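PDB 4PCH: VP1 from Polyomavirus HPyV7, which forms the pentamers that build the viral capsid and, as in related polyomaviruses, probably takes part in attachment to host cells. Local coordinates for residues L241-A246 with N250-Q255. Numbering follows the deposited sequence.
Sequences LPTLSA and NQRTVQ
Successive bends at chi2 and chi3 (chi2 -71°) shape the R252 side chain so that its guanidinium comes to T243 and L244. On the facing segment T243 carries OG1 opposite its own backbone nitrogen (chi1 -168°), a rotation that turns the hydroxyl to the arginine. The two side chains meet at about a right angle, and R252 NH1 donates to T243 OG1 over 3.1 Å. The bond is moderately bent, 152° at the hydrogen, with the oxygen tilted a little out of the guanidinium plane. L244 sets one methyl over one face of the same group: its CD2 lies 3.7 Å from R252 CZ, displaced toward the rim, a van der Waals contact of methyl on flat cation. How a loop can be tied to the strand that follows it is well illustrated here. Residues 241-246 belong to the connection between strands 224-236 and 253-271 of the VP1 jelly roll, and residues 250-252 lead into the second of these antiparallel neighbours, so the loop is folded against its own exit. The arginine also reaches beyond the loop, since NH2 forms a salt bridge with E114 and NE donates to T109 OG1 of a neighbouring subunit, which joins this local contact to the pentamer interface. With all three nitrogens engaged, the buried guanidinium is restrained against rotation, and the carboxylate of E114 probably offsets its charge. Nearer the surface the link is indirect: one water donates to P242 O and to Q251 OE1, each at 2.8 Å, while L241 CD1 only grazes that amide oxygen. At the strand entrance T253 OG1 donates to Q251 O, 2.9 Å away and from above the carbonyl plane, a bond that spans R252.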
loop_
_atom_site.group_PDB
_atom_site.type_symbol
_atom_site.label_atom_id
_atom_site.label_comp_id
_atom_site.label_asym_id
_atom_site.label_seq_id
_atom_site.Cartn_x
_atom_site.Cartn_y
_atom_site.Cartn_z
ATOM N N LEU B 241 -30.470 2.782 9.950
ATOM C CA LEU B 241 -30.911 4.177 9.758
ATOM C C LEU B 241 -30.045 4.888 8.722
ATOM O O LEU B 241 -28.892 4.500 8.501
ATOM C CB LEU B 241 -30.837 4.937 11.086
ATOM C CG LEU B 241 -31.922 4.554 12.109
ATOM C CD1 LEU B 241 -31.586 5.133 13.478
ATOM C CD2 LEU B 241 -33.298 4.985 11.627
ATOM N N PRO B 242 -30.576 5.956 8.128
ATOM C CA PRO B 242 -29.792 6.639 7.106
ATOM C C PRO B 242 -28.656 7.424 7.717
ATOM O O PRO B 242 -28.754 7.957 8.833
ATOM C CB PRO B 242 -30.799 7.553 6.408
ATOM C CG PRO B 242 -31.866 7.770 7.411
ATOM C CD PRO B 242 -31.918 6.546 8.287
ATOM N N THR B 243 -27.559 7.467 6.984
ATOM C CA THR B 243 -26.387 8.213 7.399
ATOM C C THR B 243 -25.653 8.768 6.182
ATOM O O THR B 243 -26.081 8.583 5.049
ATOM C CB THR B 243 -25.491 7.401 8.360
ATOM O OG1 THR B 243 -24.506 8.240 8.971
ATOM C CG2 THR B 243 -24.829 6.229 7.673
ATOM N N LEU B 244 -24.546 9.448 6.447
ATOM C CA LEU B 244 -23.757 10.122 5.432
ATOM C C LEU B 244 -24.578 11.112 4.603
ATOM O O LEU B 244 -24.347 11.302 3.407
ATOM C CB LEU B 244 -23.003 9.125 4.544
ATOM C CG LEU B 244 -21.907 8.327 5.233
ATOM C CD1 LEU B 244 -21.448 7.222 4.294
ATOM C CD2 LEU B 244 -20.745 9.190 5.699
ATOM N N SER B 245 -25.495 11.795 5.277
ATOM C CA SER B 245 -26.326 12.813 4.673
ATOM C C SER B 245 -26.528 13.886 5.750
ATOM O O SER B 245 -26.542 13.567 6.940
ATOM C CB SER B 245 -27.670 12.194 4.235
ATOM O OG SER B 245 -28.352 13.045 3.373
ATOM N N ALA B 246 -26.670 15.132 5.311
ATOM C CA ALA B 246 -26.713 16.313 6.180
ATOM C C ALA B 246 -27.682 16.171 7.366
ATOM O O ALA B 246 -27.323 16.492 8.497
ATOM C CB ALA B 246 -27.088 17.535 5.369
ATOM N N ASN B 250 -26.017 14.707 13.171
ATOM C CA ASN B 250 -26.065 14.720 14.629
ATOM C C ASN B 250 -26.107 13.322 15.267
ATOM O O ASN B 250 -26.134 13.219 16.520
ATOM C CB ASN B 250 -27.220 15.590 15.147
ATOM C CG ASN B 250 -28.595 14.980 14.887
ATOM O OD1 ASN B 250 -28.735 13.976 14.196
ATOM N ND2 ASN B 250 -29.634 15.629 15.418
ATOM N N GLN B 251 -26.105 12.275 14.446
ATOM C CA GLN B 251 -25.975 10.891 14.948
ATOM C C GLN B 251 -24.602 10.245 14.701
ATOM O O GLN B 251 -24.316 9.180 15.259
ATOM C CB GLN B 251 -27.073 10.007 14.373
ATOM C CG GLN B 251 -28.479 10.416 14.797
ATOM C CD GLN B 251 -29.552 9.589 14.124
ATOM O OE1 GLN B 251 -29.272 8.817 13.220
ATOM N NE2 GLN B 251 -30.806 9.763 14.560
ATOM N N ARG B 252 -23.729 10.906 13.938
ATOM C CA ARG B 252 -22.424 10.314 13.643
ATOM C C ARG B 252 -21.654 10.147 14.951
ATOM O O ARG B 252 -21.624 11.062 15.806
ATOM C CB ARG B 252 -21.622 11.166 12.664
ATOM C CG ARG B 252 -22.235 11.362 11.296
ATOM C CD ARG B 252 -22.199 10.096 10.465
ATOM N NE ARG B 252 -20.835 9.800 10.007
ATOM C CZ ARG B 252 -20.500 8.671 9.402
ATOM N NH1 ARG B 252 -21.428 7.753 9.159
ATOM N NH2 ARG B 252 -19.233 8.452 9.054
ATOM N N THR B 253 -21.056 8.968 15.092
ATOM C CA THR B 253 -20.450 8.515 16.323
ATOM C C THR B 253 -19.060 7.951 16.045
ATOM O O THR B 253 -18.841 7.326 15.016
ATOM C CB THR B 253 -21.389 7.443 16.882
ATOM O OG1 THR B 253 -22.612 8.089 17.333
ATOM C CG2 THR B 253 -20.789 6.718 17.976
ATOM N N VAL B 254 -18.128 8.122 16.962
ATOM C CA VAL B 254 -16.821 7.469 16.815
ATOM C C VAL B 254 -16.909 5.967 17.042
ATOM O O VAL B 254 -17.498 5.499 18.032
ATOM C CB VAL B 254 -15.784 8.099 17.766
ATOM C CG1 VAL B 254 -14.487 7.329 17.717
ATOM C CG2 VAL B 254 -15.600 9.557 17.416
ATOM N N GLN B 255 -16.300 5.210 16.131
ATOM C CA GLN B 255 -16.133 3.768 16.267
ATOM C C GLN B 255 -14.742 3.462 16.707
ATOM O O GLN B 255 -13.770 3.764 15.999
ATOM C CB GLN B 255 -16.388 3.046 14.927
ATOM C CG GLN B 255 -16.141 1.536 14.960
ATOM C CD GLN B 255 -17.216 0.810 15.718
ATOM O OE1 GLN B 255 -18.397 0.731 15.272
ATOM N NE2 GLN B 255 -16.857 0.291 16.877
HETATM O O HOH W 1 -30.709 8.414 10.831
#